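Local structure of phage-related conserved hypothetical protein, BB2244 (Bordetella bronchiseptica, 2BDV) at residues 43-48 and 96-101; 104-109 and 157-162; 120-125 and 199-204. The protein is of unknown function but belongs to the SRAP family, whose studied relatives bind single-stranded DNA and form covalent links at abasic sites. All blocks are in the same frame, centred on the assembly; numbering follows the deposited sequence.

Contact 1 of 3, residues 43-48 and 96-101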
ATOM      1  N   LEU A  43      -9.540   2.533   0.270  1.00 19.99           N
ATOM      2  CA  LEU A  43     -10.082   1.645   1.285  1.00 19.51           C
ATOM      3  C   LEU A  43      -8.917   1.020   2.029  1.00 20.05           C
ATOM      4  O   LEU A  43      -7.883   0.723   1.428  1.00 18.67           O
ATOM      5  CB  LEU A  43     -10.886   0.523   0.643  1.00 20.81           C
ATOM      6  CG  LEU A  43     -12.316   0.838   0.227  1.00 25.20           C
ATOM      7  CD1 LEU A  43     -12.870  -0.291  -0.618  1.00 26.78           C
ATOM      8  CD2 LEU A  43     -13.158   1.044   1.490  1.00 25.71           C
ATOM      9  N   THR A  44      -9.079   0.832   3.334  1.00 20.60           N
ATOM     10  CA  THR A  44      -8.050   0.191   4.152  1.00 19.21           C
ATOM     11  C   THR A  44      -8.753  -0.661   5.203  1.00 20.20           C
ATOM     12  O   THR A  44      -9.921  -0.435   5.527  1.00 21.36           O
ATOM     13  CB  THR A  44      -7.128   1.207   4.913  1.00 17.43           C
ATOM     14  OG1 THR A  44      -7.808   1.712   6.068  1.00 15.80           O
ATOM     15  CG2 THR A  44      -6.726   2.371   4.019  1.00 17.28           C
HETATM   16  N   MSE A  45      -8.034  -1.644   5.723  1.00 19.47           N
HETATM   17  CA  MSE A  45      -8.559  -2.508   6.767  1.00 21.68           C
HETATM   18  C   MSE A  45      -7.580  -2.446   7.928  1.00 20.37           C
HETATM   19  O   MSE A  45      -6.364  -2.458   7.719  1.00 19.90           O
HETATM   20  CB  MSE A  45      -8.725  -3.933   6.245  1.00 22.85           C
HETATM   21  CG  MSE A  45      -9.759  -4.003   5.132  1.00 27.73           C
HETATM   22 SE   MSE A  45     -10.271  -5.788   4.620  1.00 39.23          SE
HETATM   23  CE  MSE A  45      -8.754  -6.202   3.532  1.00 27.32           C
ATOM     24  N   HIS A  46      -8.115  -2.361   9.146  1.00 21.29           N
ATOM     25  CA  HIS A  46      -7.281  -2.247  10.344  1.00 22.01           C
ATOM     26  C   HIS A  46      -8.037  -2.422  11.663  1.00 20.40           C
ATOM     27  O   HIS A  46      -9.256  -2.564  11.689  1.00 21.80           O
ATOM     28  CB  HIS A  46      -6.614  -0.873  10.360  1.00 21.00           C
ATOM     29  CG  HIS A  46      -7.586   0.261  10.484  1.00 25.26           C
ATOM     30  ND1 HIS A  46      -8.313   0.499  11.632  1.00 26.36           N
ATOM     31  CD2 HIS A  46      -7.972   1.205   9.591  1.00 26.35           C
ATOM     32  CE1 HIS A  46      -9.105   1.543  11.441  1.00 27.00           C
ATOM     33  NE2 HIS A  46      -8.917   1.987  10.212  1.00 27.83           N
ATOM     34  N   ARG A  47      -7.279  -2.386  12.753  1.00 20.93           N
ATOM     35  CA  ARG A  47      -7.824  -2.506  14.099  1.00 21.58           C
ATOM     36  C   ARG A  47      -7.142  -1.436  14.954  1.00 22.09           C
ATOM     37  O   ARG A  47      -6.683  -1.701  16.065  1.00 24.19           O
ATOM     38  CB  ARG A  47      -7.538  -3.907  14.648  1.00 19.81           C
ATOM     39  CG  ARG A  47      -8.045  -4.999  13.726  1.00 18.65           C
ATOM     40  CD  ARG A  47      -7.704  -6.378  14.237  1.00 22.05           C
ATOM     41  NE  ARG A  47      -8.335  -6.675  15.520  1.00 21.13           N
ATOM     42  CZ  ARG A  47      -8.096  -7.785  16.210  1.00 21.82           C
ATOM     43  NH1 ARG A  47      -8.697  -7.996  17.372  1.00 19.75           N
ATOM     44  NH2 ARG A  47      -7.238  -8.681  15.735  1.00 21.16           N
ATOM     45  N   LEU A  48      -7.089  -0.219  14.420  1.00 21.54           N
ATOM     46  CA  LEU A  48      -6.434   0.898  15.098  1.00 22.70           C
ATOM     47  C   LEU A  48      -7.191   1.484  16.284  1.00 22.74           C
ATOM     48  O   LEU A  48      -6.584   2.051  17.194  1.00 20.46           O
ATOM     49  CB  LEU A  48      -6.147   2.010  14.089  1.00 21.19           C
ATOM     50  CG  LEU A  48      -5.275   1.585  12.908  1.00 20.43           C
ATOM     51  CD1 LEU A  48      -5.107   2.752  11.933  1.00 20.06           C
ATOM     52  CD2 LEU A  48      -3.938   1.101  13.420  1.00 19.20           C
ATOM     53  N   LEU A  96      -3.655  -2.444   6.649  1.00 16.71           N
ATOM     54  CA  LEU A  96      -3.577  -3.164   5.398  1.00 17.13           C
ATOM     55  C   LEU A  96      -4.333  -2.338   4.364  1.00 16.20           C
ATOM     56  O   LEU A  96      -5.344  -1.710   4.678  1.00 13.36           O
ATOM     57  CB  LEU A  96      -4.212  -4.552   5.527  1.00 14.84           C
ATOM     58  CG  LEU A  96      -3.497  -5.472   6.515  1.00 16.35           C
ATOM     59  CD1 LEU A  96      -4.406  -6.599   6.956  1.00 15.23           C
ATOM     60  CD2 LEU A  96      -2.227  -6.012   5.855  1.00 16.26           C
ATOM     61  N   VAL A  97      -3.816  -2.320   3.139  1.00 16.21           N
ATOM     62  CA  VAL A  97      -4.453  -1.609   2.042  1.00 14.72           C
ATOM     63  C   VAL A  97      -4.779  -2.629   0.963  1.00 16.59           C
ATOM     64  O   VAL A  97      -3.885  -3.107   0.254  1.00 18.22           O
ATOM     65  CB  VAL A  97      -3.528  -0.547   1.412  1.00 14.15           C
ATOM     66  CG1 VAL A  97      -4.248   0.121   0.248  1.00 11.57           C
ATOM     67  CG2 VAL A  97      -3.129   0.498   2.446  1.00 11.50           C
ATOM     68  N   PRO A  98      -6.062  -2.988   0.826  1.00 17.64           N
ATOM     69  CA  PRO A  98      -6.459  -3.963  -0.189  1.00 17.57           C
ATOM     70  C   PRO A  98      -6.287  -3.407  -1.605  1.00 19.14           C
ATOM     71  O   PRO A  98      -6.438  -2.202  -1.832  1.00 17.37           O
ATOM     72  CB  PRO A  98      -7.913  -4.244   0.166  1.00 16.90           C
ATOM     73  CG  PRO A  98      -8.366  -2.967   0.762  1.00 17.57           C
ATOM     74  CD  PRO A  98      -7.216  -2.586   1.644  1.00 17.40           C
ATOM     75  N   ALA A  99      -5.965  -4.297  -2.545  1.00 19.94           N
ATOM     76  CA  ALA A  99      -5.756  -3.922  -3.936  1.00 18.93           C
ATOM     77  C   ALA A  99      -5.808  -5.105  -4.903  1.00 20.10           C
ATOM     78  O   ALA A  99      -5.314  -6.199  -4.614  1.00 18.18           O
ATOM     79  CB  ALA A  99      -4.417  -3.209  -4.079  1.00 18.80           C
ATOM     80  N   ASP A 100      -6.402  -4.869  -6.064  1.00 21.21           N
ATOM     81  CA  ASP A 100      -6.499  -5.897  -7.086  1.00 23.19           C
ATOM     82  C   ASP A 100      -5.187  -5.916  -7.870  1.00 21.76           C
ATOM     83  O   ASP A 100      -4.850  -6.903  -8.528  1.00 22.90           O
ATOM     84  CB  ASP A 100      -7.701  -5.585  -7.977  1.00 24.08           C
ATOM     85  CG  ASP A 100      -9.014  -5.691  -7.217  1.00 28.00           C
ATOM     86  OD1 ASP A 100      -9.548  -6.811  -7.115  1.00 30.46           O
ATOM     87  OD2 ASP A 100      -9.501  -4.668  -6.691  1.00 29.37           O
ATOM     88  N   GLY A 101      -4.447  -4.816  -7.764  1.00 21.27           N
ATOM     89  CA  GLY A 101      -3.166  -4.682  -8.446  1.00 20.98           C
ATOM     90  C   GLY A 101      -2.593  -3.270  -8.340  1.00 20.89           C
ATOM     91  O   GLY A 101      -3.167  -2.404  -7.675  1.00 17.74           O
TER
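With CG anti to its own carbonyl carbon (chi1 -64°) and the chain bent at its last torsion (chi3 -79°), the selenomethionine at Met45 brings its methyl CE to the ring of Pro98, two residues beyond its pairing partner Leu96, 4.0 Å from Pro98 CB. Beside it, two backbone bonds join the chains: Met45 N gives its hydrogen to Leu96 O at 2.9 Å, and Leu96 N returns one to Met45 O at 2.9 Å. They form a single antiparallel, hydrogen-bonded bridge between strand 43-46 and strand 94-99; the pieces 43-46 and 96-99 run at 136° to each other. Through it the small two-strand sheet of 43-46 and 54-57 is attached to the outer strand of the mixed sheet that holds 94-99. The pairing does not extend to Pro98, which has no N-H to offer Leu43 O; that oxygen, Leu43 O, lies 3.4 Å from Pro98 CD and accepts a hydrogen bond from Gln7 NE2, whose amide also reaches Pro98 O. Thr44 CG2 lies 4.3 Å from Val97 CG2, while Thr44 OG1 bonds to Ala56 O. Tyr14 and Leu18 of helix 11-18 pack against Met45, and Phe147 touches both Thr44 and Val97.

Contact 2 of 3, residues 104-109 and 157-162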
ATOM      1  N   GLU A 104       3.173   0.366 -12.530  1.00 20.15           N
ATOM      2  CA  GLU A 104       4.575   0.764 -12.584  1.00 21.18           C
ATOM      3  C   GLU A 104       4.828   1.200 -14.030  1.00 22.35           C
ATOM      4  O   GLU A 104       4.342   0.571 -14.966  1.00 23.43           O
ATOM      5  CB  GLU A 104       5.509  -0.402 -12.242  1.00 18.43           C
ATOM      6  CG  GLU A 104       5.386  -0.924 -10.824  1.00 19.24           C
ATOM      7  CD  GLU A 104       6.297  -2.098 -10.567  1.00 17.84           C
ATOM      8  OE1 GLU A 104       6.184  -2.727  -9.495  1.00 18.51           O
ATOM      9  OE2 GLU A 104       7.134  -2.392 -11.444  1.00 20.00           O
ATOM     10  N   TRP A 105       5.586   2.275 -14.204  1.00 24.42           N
ATOM     11  CA  TRP A 105       5.899   2.785 -15.528  1.00 25.40           C
ATOM     12  C   TRP A 105       7.299   2.351 -15.957  1.00 28.89           C
ATOM     13  O   TRP A 105       8.283   2.539 -15.232  1.00 28.32           O
ATOM     14  CB  TRP A 105       5.787   4.309 -15.535  1.00 24.44           C
ATOM     15  CG  TRP A 105       4.368   4.801 -15.497  1.00 24.38           C
ATOM     16  CD1 TRP A 105       3.659   5.367 -16.531  1.00 25.19           C
ATOM     17  CD2 TRP A 105       3.476   4.756 -14.381  1.00 23.90           C
ATOM     18  NE1 TRP A 105       2.383   5.677 -16.121  1.00 23.33           N
ATOM     19  CE2 TRP A 105       2.243   5.314 -14.807  1.00 24.07           C
ATOM     20  CE3 TRP A 105       3.594   4.299 -13.058  1.00 23.55           C
ATOM     21  CZ2 TRP A 105       1.138   5.426 -13.956  1.00 23.55           C
ATOM     22  CZ3 TRP A 105       2.488   4.413 -12.210  1.00 24.33           C
ATOM     23  CH2 TRP A 105       1.278   4.973 -12.667  1.00 23.93           C
ATOM     24  N   LYS A 106       7.374   1.762 -17.143  1.00 31.38           N
ATOM     25  CA  LYS A 106       8.630   1.279 -17.688  1.00 34.65           C
ATOM     26  C   LYS A 106       9.247   2.337 -18.592  1.00 34.97           C
ATOM     27  O   LYS A 106       8.687   2.682 -19.627  1.00 35.96           O
ATOM     28  CB  LYS A 106       8.381  -0.007 -18.479  1.00 36.18           C
ATOM     29  CG  LYS A 106       9.625  -0.665 -19.049  1.00 38.32           C
ATOM     30  CD  LYS A 106      10.566  -1.116 -17.946  1.00 41.74           C
ATOM     31  CE  LYS A 106      11.697  -1.986 -18.491  1.00 43.78           C
ATOM     32  NZ  LYS A 106      11.207  -3.264 -19.091  1.00 45.58           N
ATOM     33  N   ALA A 107      10.396   2.857 -18.188  1.00 36.50           N
ATOM     34  CA  ALA A 107      11.085   3.865 -18.971  1.00 37.50           C
ATOM     35  C   ALA A 107      11.431   3.252 -20.321  1.00 38.65           C
ATOM     36  O   ALA A 107      12.093   2.218 -20.379  1.00 37.95           O
ATOM     37  CB  ALA A 107      12.352   4.301 -18.252  1.00 37.79           C
ATOM     38  N   LEU A 108      10.987   3.879 -21.402  1.00 41.03           N
ATOM     39  CA  LEU A 108      11.269   3.348 -22.728  1.00 45.50           C
ATOM     40  C   LEU A 108      12.523   3.955 -23.346  1.00 48.04           C
ATOM     41  O   LEU A 108      12.962   3.524 -24.409  1.00 49.21           O
ATOM     42  CB  LEU A 108      10.065   3.568 -23.642  1.00 46.29           C
ATOM     43  CG  LEU A 108       8.759   2.914 -23.176  1.00 46.45           C
ATOM     44  CD1 LEU A 108       7.600   3.549 -23.916  1.00 46.61           C
ATOM     45  CD2 LEU A 108       8.798   1.408 -23.403  1.00 46.59           C
ATOM     46  N   ASP A 109      13.094   4.955 -22.680  1.00 51.79           N
ATOM     47  CA  ASP A 109      14.311   5.606 -23.158  1.00 55.08           C
ATOM     48  C   ASP A 109      14.923   6.472 -22.056  1.00 56.22           C
ATOM     49  O   ASP A 109      14.304   6.693 -21.012  1.00 56.10           O
ATOM     50  CB  ASP A 109      14.014   6.466 -24.392  1.00 57.59           C
ATOM     51  CG  ASP A 109      13.053   7.599 -24.095  1.00 60.41           C
ATOM     52  OD1 ASP A 109      11.940   7.321 -23.601  1.00 62.54           O
ATOM     53  OD2 ASP A 109      13.410   8.765 -24.360  1.00 61.05           O
ATOM     54  N   GLY A 157      10.868  -2.390  -8.492  1.00 26.20           N
ATOM     55  CA  GLY A 157       9.514  -2.644  -8.931  1.00 28.63           C
ATOM     56  C   GLY A 157       9.394  -4.031  -9.538  1.00 30.73           C
ATOM     57  O   GLY A 157      10.399  -4.720  -9.735  1.00 30.43           O
ATOM     58  N   MET A 158       8.166  -4.449  -9.827  1.00 30.44           N
ATOM     59  CA  MET A 158       7.929  -5.755 -10.426  1.00 31.30           C
ATOM     60  C   MET A 158       8.350  -5.689 -11.895  1.00 31.29           C
ATOM     61  O   MET A 158       8.832  -6.672 -12.453  1.00 35.13           O
ATOM     62  CB  MET A 158       6.441  -6.122 -10.304  1.00 30.90           C
ATOM     63  CG  MET A 158       6.095  -7.578 -10.612  1.00 32.00           C
ATOM     64  SD  MET A 158       6.855  -8.778  -9.485  1.00 29.70           S
ATOM     65  CE  MET A 158       5.950  -8.435  -7.998  1.00 31.36           C
ATOM     66  N   VAL A 159       8.179  -4.520 -12.507  1.00 29.96           N
ATOM     67  CA  VAL A 159       8.532  -4.317 -13.911  1.00 29.23           C
ATOM     68  C   VAL A 159       9.582  -3.215 -14.068  1.00 28.04           C
ATOM     69  O   VAL A 159      10.527  -3.359 -14.846  1.00 27.47           O
ATOM     70  CB  VAL A 159       7.287  -3.930 -14.749  1.00 30.16           C
ATOM     71  CG1 VAL A 159       7.666  -3.792 -16.206  1.00 28.40           C
ATOM     72  CG2 VAL A 159       6.200  -4.979 -14.581  1.00 28.82           C
ATOM     73  N   ASP A 160       9.399  -2.120 -13.329  1.00 26.65           N
ATOM     74  CA  ASP A 160      10.317  -0.978 -13.354  1.00 25.32           C
ATOM     75  C   ASP A 160      11.327  -1.096 -12.226  1.00 24.22           C
ATOM     76  O   ASP A 160      10.980  -0.967 -11.053  1.00 25.31           O
ATOM     77  CB  ASP A 160       9.534   0.334 -13.221  1.00 23.76           C
ATOM     78  CG  ASP A 160      10.435   1.532 -12.954  1.00 25.33           C
ATOM     79  OD1 ASP A 160      11.578   1.548 -13.449  1.00 26.19           O
ATOM     80  OD2 ASP A 160       9.996   2.471 -12.259  1.00 27.54           O
ATOM     81  N   VAL A 161      12.584  -1.329 -12.587  1.00 25.47           N
ATOM     82  CA  VAL A 161      13.647  -1.494 -11.604  1.00 27.38           C
ATOM     83  C   VAL A 161      13.879  -0.260 -10.727  1.00 27.67           C
ATOM     84  O   VAL A 161      14.555  -0.339  -9.708  1.00 29.96           O
ATOM     85  CB  VAL A 161      14.974  -1.885 -12.294  1.00 26.65           C
ATOM     86  CG1 VAL A 161      14.784  -3.166 -13.074  1.00 26.46           C
ATOM     87  CG2 VAL A 161      15.442  -0.769 -13.213  1.00 26.94           C
ATOM     88  N   HIS A 162      13.315   0.874 -11.119  1.00 28.65           N
ATOM     89  CA  HIS A 162      13.473   2.100 -10.346  1.00 30.14           C
ATOM     90  C   HIS A 162      12.292   2.340  -9.402  1.00 28.58           C
ATOM     91  O   HIS A 162      12.271   3.321  -8.649  1.00 28.37           O
ATOM     92  CB  HIS A 162      13.627   3.301 -11.287  1.00 34.37           C
ATOM     93  CG  HIS A 162      14.961   3.371 -11.964  1.00 38.88           C
ATOM     94  ND1 HIS A 162      15.628   2.252 -12.414  1.00 41.58           N
ATOM     95  CD2 HIS A 162      15.736   4.430 -12.299  1.00 41.42           C
ATOM     96  CE1 HIS A 162      16.755   2.619 -12.998  1.00 42.42           C
ATOM     97  NE2 HIS A 162      16.844   3.935 -12.942  1.00 42.80           N
TER
HETATM   98  O   HOH W   1       7.150   3.151 -12.188  1.00 22.38           O
HETATM   99  O   HOH W   2      11.826   1.791 -16.185  1.00 44.66           O
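Glu104 lays its carboxylate against the backbone of loop 157-160, where successive peptide N-H groups converge on it. Extended beyond CG (chi2 178°), the side chain carries both oxygens from strand 101-107 into the loop. Glu104 OE1 uses its syn lone pair for Met158 N, at 2.6 Å and nearly straight. Glu104 OE2 takes two donors: Val159 N at 2.6 Å on the syn side, somewhat out of the carboxylate plane, and Asp160 N at 3.0 Å, nearly in line with the C-O bond. Gly157, with no side chain, brings its CA to 3.4 Å from Glu104 OE1. Asp160 binds the same strand in another way. Asp160 CB rests 3.2 Å from Trp105 O, and the carboxylate reaches back through two waters: one accepts from Trp105 N and lies against Asp160 OD2, the other accepts from Ala107 N at 2.7 Å and donates to Asp160 OD1. That same OD1 takes the N-H of His162 from above the carboxylate plane, closing an Asx turn. Lys106, exposed to solvent, passes its CD 4.3 Å from Val159 CG1. A further bond, from Trp102 NE1 to Glu104 OE1, gives the Glu104 carboxylate four N-H donors spread over both oxygens, which hold it in place and bind the loop after strand 147-151 to strand 101-107.

Contact 3 of 3, residues 120-125 and 199-204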
ATOM      1  N   TYR A 120       0.225  -2.875 -15.670  1.00 20.15           N
ATOM      2  CA  TYR A 120      -0.672  -3.205 -14.563  1.00 19.27           C
ATOM      3  C   TYR A 120      -0.227  -4.581 -14.041  1.00 19.10           C
ATOM      4  O   TYR A 120      -0.118  -5.524 -14.820  1.00 17.38           O
ATOM      5  CB  TYR A 120      -2.137  -3.269 -15.035  1.00 18.62           C
ATOM      6  CG  TYR A 120      -3.098  -3.714 -13.948  1.00 19.36           C
ATOM      7  CD1 TYR A 120      -3.245  -2.970 -12.782  1.00 20.33           C
ATOM      8  CD2 TYR A 120      -3.844  -4.883 -14.078  1.00 19.90           C
ATOM      9  CE1 TYR A 120      -4.102  -3.369 -11.775  1.00 19.30           C
ATOM     10  CE2 TYR A 120      -4.714  -5.301 -13.070  1.00 20.37           C
ATOM     11  CZ  TYR A 120      -4.837  -4.533 -11.917  1.00 22.65           C
ATOM     12  OH  TYR A 120      -5.692  -4.907 -10.899  1.00 19.91           O
ATOM     13  N   ILE A 121       0.050  -4.676 -12.738  1.00 19.65           N
ATOM     14  CA  ILE A 121       0.501  -5.923 -12.100  1.00 19.79           C
ATOM     15  C   ILE A 121      -0.577  -6.438 -11.154  1.00 19.55           C
ATOM     16  O   ILE A 121      -1.171  -5.660 -10.412  1.00 18.69           O
ATOM     17  CB  ILE A 121       1.793  -5.733 -11.227  1.00 15.52           C
ATOM     18  CG1 ILE A 121       2.933  -5.133 -12.042  1.00 18.23           C
ATOM     19  CG2 ILE A 121       2.283  -7.071 -10.719  1.00 15.00           C
ATOM     20  CD1 ILE A 121       2.846  -3.664 -12.241  1.00 18.28           C
ATOM     21  N   HIS A 122      -0.828  -7.746 -11.162  1.00 21.00           N
ATOM     22  CA  HIS A 122      -1.848  -8.307 -10.273  1.00 21.93           C
ATOM     23  C   HIS A 122      -1.614  -9.779  -9.939  1.00 21.87           C
ATOM     24  O   HIS A 122      -0.698 -10.415 -10.458  1.00 20.86           O
ATOM     25  CB  HIS A 122      -3.227  -8.142 -10.911  1.00 21.99           C
ATOM     26  CG  HIS A 122      -3.425  -8.995 -12.122  1.00 23.47           C
ATOM     27  ND1 HIS A 122      -3.657 -10.351 -12.044  1.00 23.55           N
ATOM     28  CD2 HIS A 122      -3.351  -8.700 -13.441  1.00 22.24           C
ATOM     29  CE1 HIS A 122      -3.714 -10.856 -13.263  1.00 24.20           C
ATOM     30  NE2 HIS A 122      -3.532  -9.875 -14.129  1.00 26.04           N
ATOM     31  N   GLY A 123      -2.455 -10.303  -9.056  1.00 23.97           N
ATOM     32  CA  GLY A 123      -2.368 -11.693  -8.658  1.00 23.72           C
ATOM     33  C   GLY A 123      -3.642 -12.415  -9.075  1.00 25.52           C
ATOM     34  O   GLY A 123      -4.370 -11.938  -9.943  1.00 21.86           O
ATOM     35  N   ASP A 124      -3.906 -13.562  -8.452  1.00 26.06           N
ATOM     36  CA  ASP A 124      -5.085 -14.366  -8.748  1.00 27.39           C
ATOM     37  C   ASP A 124      -6.244 -14.002  -7.822  1.00 25.87           C
ATOM     38  O   ASP A 124      -7.327 -14.572  -7.914  1.00 25.01           O
ATOM     39  CB  ASP A 124      -4.738 -15.847  -8.610  1.00 29.78           C
ATOM     40  CG  ASP A 124      -3.686 -16.290  -9.616  1.00 34.35           C
ATOM     41  OD1 ASP A 124      -2.896 -17.211  -9.309  1.00 37.56           O
ATOM     42  OD2 ASP A 124      -3.655 -15.717 -10.726  1.00 36.82           O
ATOM     43  N   ALA A 125      -6.006 -13.047  -6.932  1.00 24.95           N
ATOM     44  CA  ALA A 125      -7.023 -12.601  -5.985  1.00 24.46           C
ATOM     45  C   ALA A 125      -6.576 -11.291  -5.349  1.00 23.00           C
ATOM     46  O   ALA A 125      -5.418 -10.899  -5.486  1.00 22.80           O
ATOM     47  CB  ALA A 125      -7.235 -13.667  -4.910  1.00 26.38           C
ATOM     48  N   ALA A 199       3.935 -15.030  -8.116  1.00 30.49           N
ATOM     49  CA  ALA A 199       2.496 -15.061  -7.836  1.00 28.68           C
ATOM     50  C   ALA A 199       1.728 -13.986  -8.601  1.00 27.23           C
ATOM     51  O   ALA A 199       0.499 -13.926  -8.540  1.00 26.01           O
ATOM     52  CB  ALA A 199       2.256 -14.897  -6.337  1.00 28.43           C
ATOM     53  N   PHE A 200       2.464 -13.150  -9.328  1.00 26.18           N
ATOM     54  CA  PHE A 200       1.877 -12.057 -10.096  1.00 25.53           C
ATOM     55  C   PHE A 200       2.125 -12.158 -11.600  1.00 26.10           C
ATOM     56  O   PHE A 200       3.107 -12.746 -12.049  1.00 27.68           O
ATOM     57  CB  PHE A 200       2.448 -10.709  -9.633  1.00 22.89           C
ATOM     58  CG  PHE A 200       2.476 -10.533  -8.149  1.00 22.71           C
ATOM     59  CD1 PHE A 200       3.646 -10.756  -7.428  1.00 23.92           C
ATOM     60  CD2 PHE A 200       1.335 -10.138  -7.467  1.00 22.65           C
ATOM     61  CE1 PHE A 200       3.676 -10.589  -6.047  1.00 25.68           C
ATOM     62  CE2 PHE A 200       1.352  -9.970  -6.088  1.00 25.24           C
ATOM     63  CZ  PHE A 200       2.523 -10.193  -5.372  1.00 25.32           C
ATOM     64  N   SER A 201       1.221 -11.565 -12.368  1.00 25.82           N
ATOM     65  CA  SER A 201       1.342 -11.506 -13.814  1.00 25.85           C
ATOM     66  C   SER A 201       1.075 -10.031 -14.120  1.00 26.69           C
ATOM     67  O   SER A 201       0.567  -9.308 -13.260  1.00 25.21           O
ATOM     68  CB  SER A 201       0.303 -12.406 -14.501  1.00 25.42           C
ATOM     69  OG  SER A 201      -1.021 -11.996 -14.210  1.00 28.09           O
ATOM     70  N   TRP A 202       1.422  -9.571 -15.318  1.00 26.14           N
ATOM     71  CA  TRP A 202       1.197  -8.169 -15.660  1.00 26.65           C
ATOM     72  C   TRP A 202       1.131  -7.940 -17.152  1.00 26.27           C
ATOM     73  O   TRP A 202       1.590  -8.766 -17.935  1.00 25.88           O
ATOM     74  CB  TRP A 202       2.307  -7.301 -15.059  1.00 29.43           C
ATOM     75  CG  TRP A 202       3.679  -7.745 -15.432  1.00 31.43           C
ATOM     76  CD1 TRP A 202       4.362  -7.445 -16.578  1.00 33.13           C
ATOM     77  CD2 TRP A 202       4.528  -8.608 -14.673  1.00 32.82           C
ATOM     78  NE1 TRP A 202       5.586  -8.071 -16.576  1.00 33.57           N
ATOM     79  CE2 TRP A 202       5.713  -8.792 -15.416  1.00 34.00           C
ATOM     80  CE3 TRP A 202       4.402  -9.249 -13.431  1.00 36.58           C
ATOM     81  CZ2 TRP A 202       6.770  -9.592 -14.962  1.00 35.67           C
ATOM     82  CZ3 TRP A 202       5.451 -10.047 -12.976  1.00 35.22           C
ATOM     83  CH2 TRP A 202       6.619 -10.210 -13.741  1.00 37.30           C
ATOM     84  N   TYR A 203       0.540  -6.818 -17.545  1.00 24.83           N
ATOM     85  CA  TYR A 203       0.439  -6.483 -18.956  1.00 24.93           C
ATOM     86  C   TYR A 203       0.511  -4.968 -19.148  1.00 26.41           C
ATOM     87  O   TYR A 203       0.268  -4.200 -18.212  1.00 23.83           O
ATOM     88  CB  TYR A 203      -0.867  -7.036 -19.555  1.00 23.69           C
ATOM     89  CG  TYR A 203      -2.128  -6.625 -18.822  1.00 23.93           C
ATOM     90  CD1 TYR A 203      -2.664  -7.423 -17.802  1.00 20.26           C
ATOM     91  CD2 TYR A 203      -2.767  -5.430 -19.125  1.00 18.74           C
ATOM     92  CE1 TYR A 203      -3.805  -7.030 -17.106  1.00 21.11           C
ATOM     93  CE2 TYR A 203      -3.903  -5.026 -18.437  1.00 21.46           C
ATOM     94  CZ  TYR A 203      -4.419  -5.823 -17.432  1.00 22.63           C
ATOM     95  OH  TYR A 203      -5.544  -5.411 -16.749  1.00 24.30           O
ATOM     96  N   PRO A 204       0.866  -4.517 -20.364  1.00 25.98           N
ATOM     97  CA  PRO A 204       0.946  -3.076 -20.597  1.00 27.15           C
ATOM     98  C   PRO A 204      -0.454  -2.508 -20.776  1.00 27.67           C
ATOM     99  O   PRO A 204      -1.257  -3.060 -21.534  1.00 30.19           O
ATOM    100  CB  PRO A 204       1.783  -2.984 -21.869  1.00 27.78           C
ATOM    101  CG  PRO A 204       1.336  -4.202 -22.634  1.00 27.43           C
ATOM    102  CD  PRO A 204       1.270  -5.276 -21.563  1.00 26.48           C
TER
HETATM  103  O   HOH W   3      -1.558 -14.179  -5.956  1.00 28.24           O
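Backbone hydrogen bonds come first: Tyr120 and Tyr203 exchange a pair, as do His122 and Ser201, with Ser201 N reaching His122 O at 2.9 Å. Between these two antiparallel, hydrogen-bonded pairs, Ile121 faces Trp202 in a non-hydrogen-bonded pair. Strand 201-204, far along the sequence, thus forms one margin of the four-strand antiparallel sheet beside 116-123. CA-H...O contacts add to the pairing, the shorter from Phe200 CA to His122 O at 3.1 Å. Among apolar contacts, Ile121 CG1 lies 3.8 Å from Trp202 CB on the face these two share. Phe200, just before the strand, crosses Ile121 obliquely, its CB 3.8 Å from Ile121 CG2; the Phe200 ring turns its edge to His122 O and meets Trp102 edge-to-face. On the other face the tyrosines run side by side, their ring planes at 62°, with Tyr120 CD2 3.5 Å from Tyr203 CZ and Tyr120 CB over one face of the Tyr203 ring. Polar contacts follow. The backbone Ser201 O lies over one face of the His122 ring, toward its rim, while Ser201 OG is 3.1 Å from His122 CE1. His122 CG stands between the backbone N and carbonyl carbon (chi1 69°), which brings His122 ND1 round to Gly123 O at 2.7 Å. This bond would restrain the ring's rotation and implies a proton on ND1; if the histidine is neutral, NE2 would be the unprotonated nitrogen.

Contact 1 is the deepest, its centre about 8 Å from that of the chain, against about 15 Å for contact 3 and about 18 Å for contact 2; contacts 2 and 3 alternate their segments along the chain. Contacts 1 and 2, centres about 25 Å apart, are joined through consecutive strands 94-99 and 101-107. At the corner between those strands, contact 3 touches contact 1: Tyr120 OH lies 3.2 Å from Asp100 O, a probable hydrogen bond. Contacts 2 and 3, centres about 15 Å apart, share a sheet, and the 157-162 loop packs on its margin, with Met158 CE 3.3 Å from Phe200 CD1 and Val159 also against Trp202.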